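Local coordinates for cystalysin (Treponema denticola, PDB 1C7N), which binds pyridoxal-5'-phosphate and is a two-subunit protein of the class I and II aminotransferase family, at residues A[102-107]-A[262-267]; A[301-306]-A[320-325]. All coordinates share one frame; numbering follows the deposited sequence.

Contact 1 of 2, residues A[102-107]-A[262-267]; sequences VFNAVR and TKSRDA. Unlike the reference sequence in segment 262-267: Ala267 (reference Ile).
Asn104 turns CG anti to its own N (chi1 -170°), and Ser264 likewise carries OG opposite its N; with both side chains starting out toward the opposite helix, the amide and the hydroxyl meet between the helices. Ser264 OG donates to Asn104 OD1 at 2.5 Å, a short bond in which the hydroxyl stands above the carbonyl plane, 37° out of it, rather than on a lone pair. Ser264 CB follows to 3.1 Å from Asn104 OD1. On the other half of the amide, Asn104 ND2 lies 3.9 Å from Arg265 CB and donates to Phe261 O, so both polar atoms of the amide are bonded to helix 255-267, and the donation from ND2 settles which way the amide is turned. In the large domain of this fold-type I architecture, helix 98-109 begins at the pocket residue Val98, just after Gly97, and packs on helix 255-267, the short axes approaching to 9.4 Å at 113°. Arg107 lays its chain alongside the hydroxyl, CD 3.9 Å from Ser264 OG, then bends at chi3 to bring its guanidinium edge round toward Asn104 OD1. At the subunit interface, Ala267 O accepts a bond from Arg107 NH1 of the second subunit. Arg265 leads away instead: its NH1 forms a salt bridge with Asp266 OD1 at 2.7 Å, in the guanidinium plane, while NH2 bonds Asn94 O on strand 92-95.

Contact 2 of 2, residues A[301-306]-A[320-325]; sequences KNQRIV and PLIEGT
Gln303 OE1 takes the backbone N-H of Ile322 at 2.8 Å, nearly straight (164° at the hydrogen) and in the carbonyl plane of the amide. A water extends the pairing: it accepts from Gln303 NE2 at 3.1 Å and donates to Ile322 O at 2.8 Å, so one side-chain amide reads both the N-H and the C=O of a single residue in a loop without regular structure. With CG set between its N and carbonyl carbon (chi1 64°) and the chain extended beyond it, Gln303 carries its amide to the backbone of the loop, and Ile322 CG1 packs 3.3 Å from OE1. Leu321 crosses this chain at about a right angle, CD2 3.7 Å from Gln303 CD. Its other methyl, CD1, sits over one face of the Arg304 guanidinium toward the rim, 3.4 Å from NH1. Asp300, one turn earlier, holds both neighbours, its OD1 meeting Arg304 NE in a salt bridge and accepting from Gln303 NE2. The contact thus fastens the loop leading into strand 327-331 to the flank of helix 289-313, whose Ile305 faces helix 376-393 while Val306 packs on that same strand.

Overall arrangement
From the N terminus, the chain lays down strand 92-95 and then helix 98-109, where contact 1 opens; it closes at helix 255-267 after 154 residues. The loop so drawn together contains the other six strands of the seven-stranded sheet, so contact 1 joins the helices that flank that run of strands in sequence. Contact 2 opens afterwards, on helix 289-313, and closes only 13 residues later, tying that helix to the approach to the three-stranded sheet. The two follow in series, neither nested nor crossed. Contacts 1 and 2 lie on opposite sides of the chain's centre; the centres of contact 1 and contact 2 are about 35 Å apart, and their nearest atoms about 15 Å. Contact 1 alone of the two meets the second subunit.

Contact 1 of 2, residues A[102-107]-A[262-267]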
ATOM      1  N   VAL A 102      -9.798   7.372   3.747  1.00 13.62           N
ATOM      2  CA  VAL A 102     -11.117   7.990   3.692  1.00 14.70           C
ATOM      3  C   VAL A 102     -12.149   6.948   3.255  1.00 15.92           C
ATOM      4  O   VAL A 102     -13.220   6.836   3.854  1.00 16.19           O
ATOM      5  CB  VAL A 102     -11.141   9.191   2.720  1.00 14.58           C
ATOM      6  CG1 VAL A 102     -12.568   9.695   2.546  1.00 13.94           C
ATOM      7  CG2 VAL A 102     -10.250  10.306   3.259  1.00 15.30           C
ATOM      8  N   PHE A 103     -11.823   6.182   2.216  1.00 16.24           N
ATOM      9  CA  PHE A 103     -12.726   5.138   1.741  1.00 17.73           C
ATOM     10  C   PHE A 103     -13.038   4.194   2.891  1.00 18.10           C
ATOM     11  O   PHE A 103     -14.180   3.759   3.056  1.00 18.89           O
ATOM     12  CB  PHE A 103     -12.092   4.338   0.599  1.00 18.74           C
ATOM     13  CG  PHE A 103     -12.461   4.834  -0.767  1.00 20.63           C
ATOM     14  CD1 PHE A 103     -11.925   6.013  -1.265  1.00 21.13           C
ATOM     15  CD2 PHE A 103     -13.355   4.116  -1.559  1.00 21.55           C
ATOM     16  CE1 PHE A 103     -12.269   6.476  -2.533  1.00 22.29           C
ATOM     17  CE2 PHE A 103     -13.708   4.567  -2.828  1.00 22.31           C
ATOM     18  CZ  PHE A 103     -13.163   5.749  -3.316  1.00 23.27           C
ATOM     19  N   ASN A 104     -12.013   3.879   3.678  1.00 18.37           N
ATOM     20  CA  ASN A 104     -12.160   2.986   4.817  1.00 18.64           C
ATOM     21  C   ASN A 104     -13.068   3.599   5.880  1.00 18.33           C
ATOM     22  O   ASN A 104     -13.847   2.896   6.521  1.00 17.86           O
ATOM     23  CB  ASN A 104     -10.792   2.675   5.425  1.00 19.59           C
ATOM     24  CG  ASN A 104     -10.857   1.573   6.459  1.00 20.65           C
ATOM     25  OD1 ASN A 104     -11.307   0.464   6.164  1.00 21.70           O
ATOM     26  ND2 ASN A 104     -10.415   1.867   7.676  1.00 20.10           N
ATOM     27  N   ALA A 105     -12.963   4.911   6.069  1.00 18.26           N
ATOM     28  CA  ALA A 105     -13.791   5.593   7.057  1.00 18.42           C
ATOM     29  C   ALA A 105     -15.267   5.446   6.689  1.00 18.19           C
ATOM     30  O   ALA A 105     -16.096   5.109   7.532  1.00 18.23           O
ATOM     31  CB  ALA A 105     -13.414   7.064   7.137  1.00 18.29           C
ATOM     32  N   VAL A 106     -15.588   5.693   5.424  1.00 18.40           N
ATOM     33  CA  VAL A 106     -16.964   5.582   4.953  1.00 19.34           C
ATOM     34  C   VAL A 106     -17.440   4.139   5.086  1.00 19.77           C
ATOM     35  O   VAL A 106     -18.534   3.866   5.580  1.00 19.31           O
ATOM     36  CB  VAL A 106     -17.078   6.012   3.478  1.00 19.54           C
ATOM     37  CG1 VAL A 106     -18.498   5.787   2.974  1.00 19.55           C
ATOM     38  CG2 VAL A 106     -16.688   7.478   3.338  1.00 19.83           C
ATOM     39  N   ARG A 107     -16.595   3.216   4.650  1.00 20.46           N
ATOM     40  CA  ARG A 107     -16.906   1.797   4.700  1.00 21.93           C
ATOM     41  C   ARG A 107     -17.286   1.323   6.101  1.00 21.40           C
ATOM     42  O   ARG A 107     -18.300   0.649   6.286  1.00 20.73           O
ATOM     43  CB  ARG A 107     -15.699   1.002   4.192  1.00 23.97           C
ATOM     44  CG  ARG A 107     -15.866  -0.510   4.205  1.00 27.88           C
ATOM     45  CD  ARG A 107     -14.700  -1.194   3.493  1.00 30.52           C
ATOM     46  NE  ARG A 107     -14.489  -0.636   2.158  1.00 33.10           N
ATOM     47  CZ  ARG A 107     -13.500   0.194   1.835  1.00 34.26           C
ATOM     48  NH1 ARG A 107     -12.609   0.568   2.748  1.00 34.17           N
ATOM     49  NH2 ARG A 107     -13.408   0.664   0.598  1.00 33.81           N
ATOM     50  N   THR A 262      -9.180   0.194  12.227  1.00 19.15           N
ATOM     51  CA  THR A 262      -8.120  -0.782  12.016  1.00 20.08           C
ATOM     52  C   THR A 262      -8.639  -2.126  11.508  1.00 21.73           C
ATOM     53  O   THR A 262      -8.043  -2.734  10.615  1.00 22.23           O
ATOM     54  CB  THR A 262      -7.344  -1.006  13.317  1.00 20.18           C
ATOM     55  OG1 THR A 262      -6.756   0.232  13.729  1.00 19.62           O
ATOM     56  CG2 THR A 262      -6.258  -2.047  13.123  1.00 20.69           C
ATOM     57  N   LYS A 263      -9.740  -2.597  12.085  1.00 23.21           N
ATOM     58  CA  LYS A 263     -10.328  -3.868  11.667  1.00 23.99           C
ATOM     59  C   LYS A 263     -10.730  -3.749  10.203  1.00 23.22           C
ATOM     60  O   LYS A 263     -10.422  -4.621   9.388  1.00 23.37           O
ATOM     61  CB  LYS A 263     -11.571  -4.198  12.504  1.00 25.70           C
ATOM     62  CG  LYS A 263     -12.676  -3.153  12.391  1.00 29.85           C
ATOM     63  CD  LYS A 263     -13.970  -3.536  13.105  1.00 32.27           C
ATOM     64  CE  LYS A 263     -14.809  -4.498  12.274  1.00 34.84           C
ATOM     65  NZ  LYS A 263     -16.179  -4.679  12.846  1.00 36.19           N
ATOM     66  N   SER A 264     -11.418  -2.661   9.873  1.00 21.83           N
ATOM     67  CA  SER A 264     -11.867  -2.437   8.507  1.00 21.57           C
ATOM     68  C   SER A 264     -10.689  -2.367   7.544  1.00 20.40           C
ATOM     69  O   SER A 264     -10.721  -2.964   6.470  1.00 19.79           O
ATOM     70  CB  SER A 264     -12.682  -1.149   8.417  1.00 21.82           C
ATOM     71  OG  SER A 264     -13.163  -0.971   7.098  1.00 23.36           O
ATOM     72  N   ARG A 265      -9.650  -1.634   7.926  1.00 19.70           N
ATOM     73  CA  ARG A 265      -8.468  -1.529   7.084  1.00 20.12           C
ATOM     74  C   ARG A 265      -7.857  -2.914   6.865  1.00 20.95           C
ATOM     75  O   ARG A 265      -7.422  -3.243   5.761  1.00 20.37           O
ATOM     76  CB  ARG A 265      -7.429  -0.602   7.725  1.00 19.82           C
ATOM     77  CG  ARG A 265      -6.034  -0.760   7.146  1.00 18.84           C
ATOM     78  CD  ARG A 265      -5.163  -1.581   8.083  1.00 20.22           C
ATOM     79  NE  ARG A 265      -4.248  -0.712   8.801  1.00 19.89           N
ATOM     80  CZ  ARG A 265      -3.472  -1.085   9.812  1.00 20.24           C
ATOM     81  NH1 ARG A 265      -3.487  -2.333  10.262  1.00 20.68           N
ATOM     82  NH2 ARG A 265      -2.661  -0.201  10.365  1.00 20.59           N
ATOM     83  N   ASP A 266      -7.847  -3.731   7.913  1.00 22.18           N
ATOM     84  CA  ASP A 266      -7.267  -5.066   7.815  1.00 24.56           C
ATOM     85  C   ASP A 266      -8.049  -6.025   6.919  1.00 25.71           C
ATOM     86  O   ASP A 266      -7.538  -7.086   6.556  1.00 27.03           O
ATOM     87  CB  ASP A 266      -7.086  -5.672   9.211  1.00 24.07           C
ATOM     88  CG  ASP A 266      -6.064  -4.916  10.045  1.00 25.07           C
ATOM     89  OD1 ASP A 266      -5.082  -4.404   9.464  1.00 24.08           O
ATOM     90  OD2 ASP A 266      -6.229  -4.842  11.279  1.00 25.98           O
ATOM     91  N   ALA A 267      -9.279  -5.660   6.569  1.00 26.14           N
ATOM     92  CA  ALA A 267     -10.098  -6.490   5.691  1.00 27.56           C
ATOM     93  C   ALA A 267      -9.962  -5.968   4.263  1.00 27.91           C
ATOM     94  O   ALA A 267     -10.274  -6.669   3.302  1.00 27.26           O
ATOM     95  CB  ALA A 267     -11.560  -6.451   6.128  1.00 27.86           C
TER

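Contact 2 of 2, residues A[301-306]-A[320-325]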
ATOM      1  N   LYS A 301       6.385  32.880  -3.748  1.00 10.27           N
ATOM      2  CA  LYS A 301       6.846  33.707  -4.866  1.00 11.37           C
ATOM      3  C   LYS A 301       5.987  33.438  -6.104  1.00 10.55           C
ATOM      4  O   LYS A 301       5.562  34.369  -6.795  1.00  9.86           O
ATOM      5  CB  LYS A 301       8.322  33.418  -5.193  1.00 13.15           C
ATOM      6  CG  LYS A 301       9.326  34.015  -4.204  1.00 16.36           C
ATOM      7  CD  LYS A 301       9.309  35.545  -4.248  1.00 19.01           C
ATOM      8  CE  LYS A 301      10.446  36.163  -3.437  1.00 21.52           C
ATOM      9  NZ  LYS A 301      10.362  35.835  -1.985  1.00 23.57           N
ATOM     10  N   ASN A 302       5.719  32.163  -6.367  1.00  9.90           N
ATOM     11  CA  ASN A 302       4.924  31.772  -7.527  1.00 10.03           C
ATOM     12  C   ASN A 302       3.462  32.230  -7.529  1.00 10.68           C
ATOM     13  O   ASN A 302       2.949  32.628  -8.575  1.00 10.99           O
ATOM     14  CB  ASN A 302       5.007  30.257  -7.730  1.00  9.32           C
ATOM     15  CG  ASN A 302       6.380  29.815  -8.211  1.00  9.52           C
ATOM     16  OD1 ASN A 302       7.206  30.638  -8.608  1.00 10.83           O
ATOM     17  ND2 ASN A 302       6.624  28.513  -8.196  1.00 10.48           N
ATOM     18  N   GLN A 303       2.786  32.184  -6.382  1.00 11.03           N
ATOM     19  CA  GLN A 303       1.395  32.631  -6.349  1.00 11.69           C
ATOM     20  C   GLN A 303       1.356  34.135  -6.645  1.00 11.74           C
ATOM     21  O   GLN A 303       0.387  34.644  -7.207  1.00 10.41           O
ATOM     22  CB  GLN A 303       0.746  32.352  -4.983  1.00 10.49           C
ATOM     23  CG  GLN A 303       1.385  33.110  -3.829  1.00 10.09           C
ATOM     24  CD  GLN A 303       0.545  33.092  -2.566  1.00 10.33           C
ATOM     25  OE1 GLN A 303      -0.629  32.701  -2.581  1.00  9.47           O
ATOM     26  NE2 GLN A 303       1.139  33.534  -1.462  1.00  9.52           N
ATOM     27  N   ARG A 304       2.413  34.847  -6.264  1.00 11.77           N
ATOM     28  CA  ARG A 304       2.466  36.283  -6.520  1.00 11.50           C
ATOM     29  C   ARG A 304       2.786  36.519  -7.999  1.00 11.95           C
ATOM     30  O   ARG A 304       2.295  37.469  -8.604  1.00 11.67           O
ATOM     31  CB  ARG A 304       3.493  36.947  -5.589  1.00 12.73           C
ATOM     32  CG  ARG A 304       3.039  36.924  -4.124  1.00 12.76           C
ATOM     33  CD  ARG A 304       4.136  37.301  -3.135  1.00 12.58           C
ATOM     34  NE  ARG A 304       3.676  37.186  -1.746  1.00 13.55           N
ATOM     35  CZ  ARG A 304       2.806  38.014  -1.165  1.00 12.58           C
ATOM     36  NH1 ARG A 304       2.293  39.034  -1.846  1.00 13.13           N
ATOM     37  NH2 ARG A 304       2.444  37.821   0.097  1.00 11.51           N
ATOM     38  N   ILE A 305       3.578  35.634  -8.593  1.00 11.56           N
ATOM     39  CA  ILE A 305       3.904  35.758 -10.015  1.00 11.70           C
ATOM     40  C   ILE A 305       2.613  35.612 -10.831  1.00 11.58           C
ATOM     41  O   ILE A 305       2.366  36.371 -11.774  1.00 12.26           O
ATOM     42  CB  ILE A 305       4.914  34.666 -10.461  1.00 12.27           C
ATOM     43  CG1 ILE A 305       6.281  34.935  -9.826  1.00 13.80           C
ATOM     44  CG2 ILE A 305       5.035  34.639 -11.996  1.00 11.35           C
ATOM     45  CD1 ILE A 305       7.339  33.907 -10.189  1.00 15.97           C
ATOM     46  N   VAL A 306       1.788  34.640 -10.449  1.00 11.38           N
ATOM     47  CA  VAL A 306       0.525  34.378 -11.134  1.00 11.64           C
ATOM     48  C   VAL A 306      -0.420  35.572 -10.963  1.00 11.74           C
ATOM     49  O   VAL A 306      -0.956  36.095 -11.938  1.00 11.12           O
ATOM     50  CB  VAL A 306      -0.156  33.094 -10.577  1.00 12.03           C
ATOM     51  CG1 VAL A 306      -1.494  32.855 -11.264  1.00 11.93           C
ATOM     52  CG2 VAL A 306       0.760  31.886 -10.788  1.00 11.70           C
ATOM     53  N   PRO A 320      -6.168  35.324  -6.860  1.00 14.62           N
ATOM     54  CA  PRO A 320      -5.918  35.783  -5.489  1.00 14.36           C
ATOM     55  C   PRO A 320      -4.886  34.914  -4.775  1.00 13.99           C
ATOM     56  O   PRO A 320      -4.746  33.726  -5.074  1.00 12.95           O
ATOM     57  CB  PRO A 320      -7.293  35.668  -4.826  1.00 15.86           C
ATOM     58  CG  PRO A 320      -8.258  35.718  -5.982  1.00 18.24           C
ATOM     59  CD  PRO A 320      -7.568  34.901  -7.023  1.00 15.43           C
ATOM     60  N   LEU A 321      -4.171  35.501  -3.823  1.00 13.04           N
ATOM     61  CA  LEU A 321      -3.191  34.734  -3.066  1.00 13.40           C
ATOM     62  C   LEU A 321      -3.957  33.710  -2.240  1.00 13.18           C
ATOM     63  O   LEU A 321      -5.122  33.919  -1.909  1.00 13.63           O
ATOM     64  CB  LEU A 321      -2.388  35.653  -2.137  1.00 13.22           C
ATOM     65  CG  LEU A 321      -1.614  36.795  -2.803  1.00 13.55           C
ATOM     66  CD1 LEU A 321      -0.735  37.474  -1.760  1.00 15.06           C
ATOM     67  CD2 LEU A 321      -0.755  36.260  -3.948  1.00 13.91           C
ATOM     68  N   ILE A 322      -3.313  32.596  -1.916  1.00 12.97           N
ATOM     69  CA  ILE A 322      -3.952  31.556  -1.119  1.00 12.62           C
ATOM     70  C   ILE A 322      -3.366  31.565   0.289  1.00 12.54           C
ATOM     71  O   ILE A 322      -2.323  32.170   0.529  1.00 12.19           O
ATOM     72  CB  ILE A 322      -3.732  30.175  -1.748  1.00 13.05           C
ATOM     73  CG1 ILE A 322      -2.234  29.936  -1.948  1.00 11.45           C
ATOM     74  CG2 ILE A 322      -4.488  30.082  -3.080  1.00 13.12           C
ATOM     75  CD1 ILE A 322      -1.906  28.599  -2.572  1.00 11.28           C
ATOM     76  N   GLU A 323      -4.035  30.890   1.216  1.00 13.27           N
ATOM     77  CA  GLU A 323      -3.572  30.837   2.598  1.00 14.01           C
ATOM     78  C   GLU A 323      -2.766  29.563   2.875  1.00 13.63           C
ATOM     79  O   GLU A 323      -1.854  29.561   3.709  1.00 14.11           O
ATOM     80  CB  GLU A 323      -4.774  30.912   3.545  1.00 14.17           C
ATOM     81  CG  GLU A 323      -5.802  31.971   3.149  1.00 16.15           C
ATOM     82  CD  GLU A 323      -6.940  32.107   4.152  1.00 17.45           C
ATOM     83  OE1 GLU A 323      -7.351  31.084   4.741  1.00 17.01           O
ATOM     84  OE2 GLU A 323      -7.434  33.240   4.336  1.00 18.19           O
ATOM     85  N   GLY A 324      -3.102  28.491   2.162  1.00 13.66           N
ATOM     86  CA  GLY A 324      -2.426  27.215   2.338  1.00 14.35           C
ATOM     87  C   GLY A 324      -2.439  26.368   1.080  1.00 13.51           C
ATOM     88  O   GLY A 324      -3.141  26.690   0.123  1.00 14.14           O
ATOM     89  N   THR A 325      -1.690  25.265   1.109  1.00 14.21           N
ATOM     90  CA  THR A 325      -1.520  24.348  -0.023  1.00 12.87           C
ATOM     91  C   THR A 325      -0.685  25.108  -1.055  1.00 13.04           C
ATOM     92  O   THR A 325      -0.465  26.314  -0.908  1.00 13.75           O
ATOM     93  CB  THR A 325      -2.862  23.951  -0.728  1.00 13.33           C
ATOM     94  OG1 THR A 325      -3.280  25.018  -1.590  1.00 12.30           O
ATOM     95  CG2 THR A 325      -3.963  23.632   0.285  1.00 11.29           C
TER
HETATM   96  O   HOH W   1      -0.725  34.492   0.767  1.00  5.82           O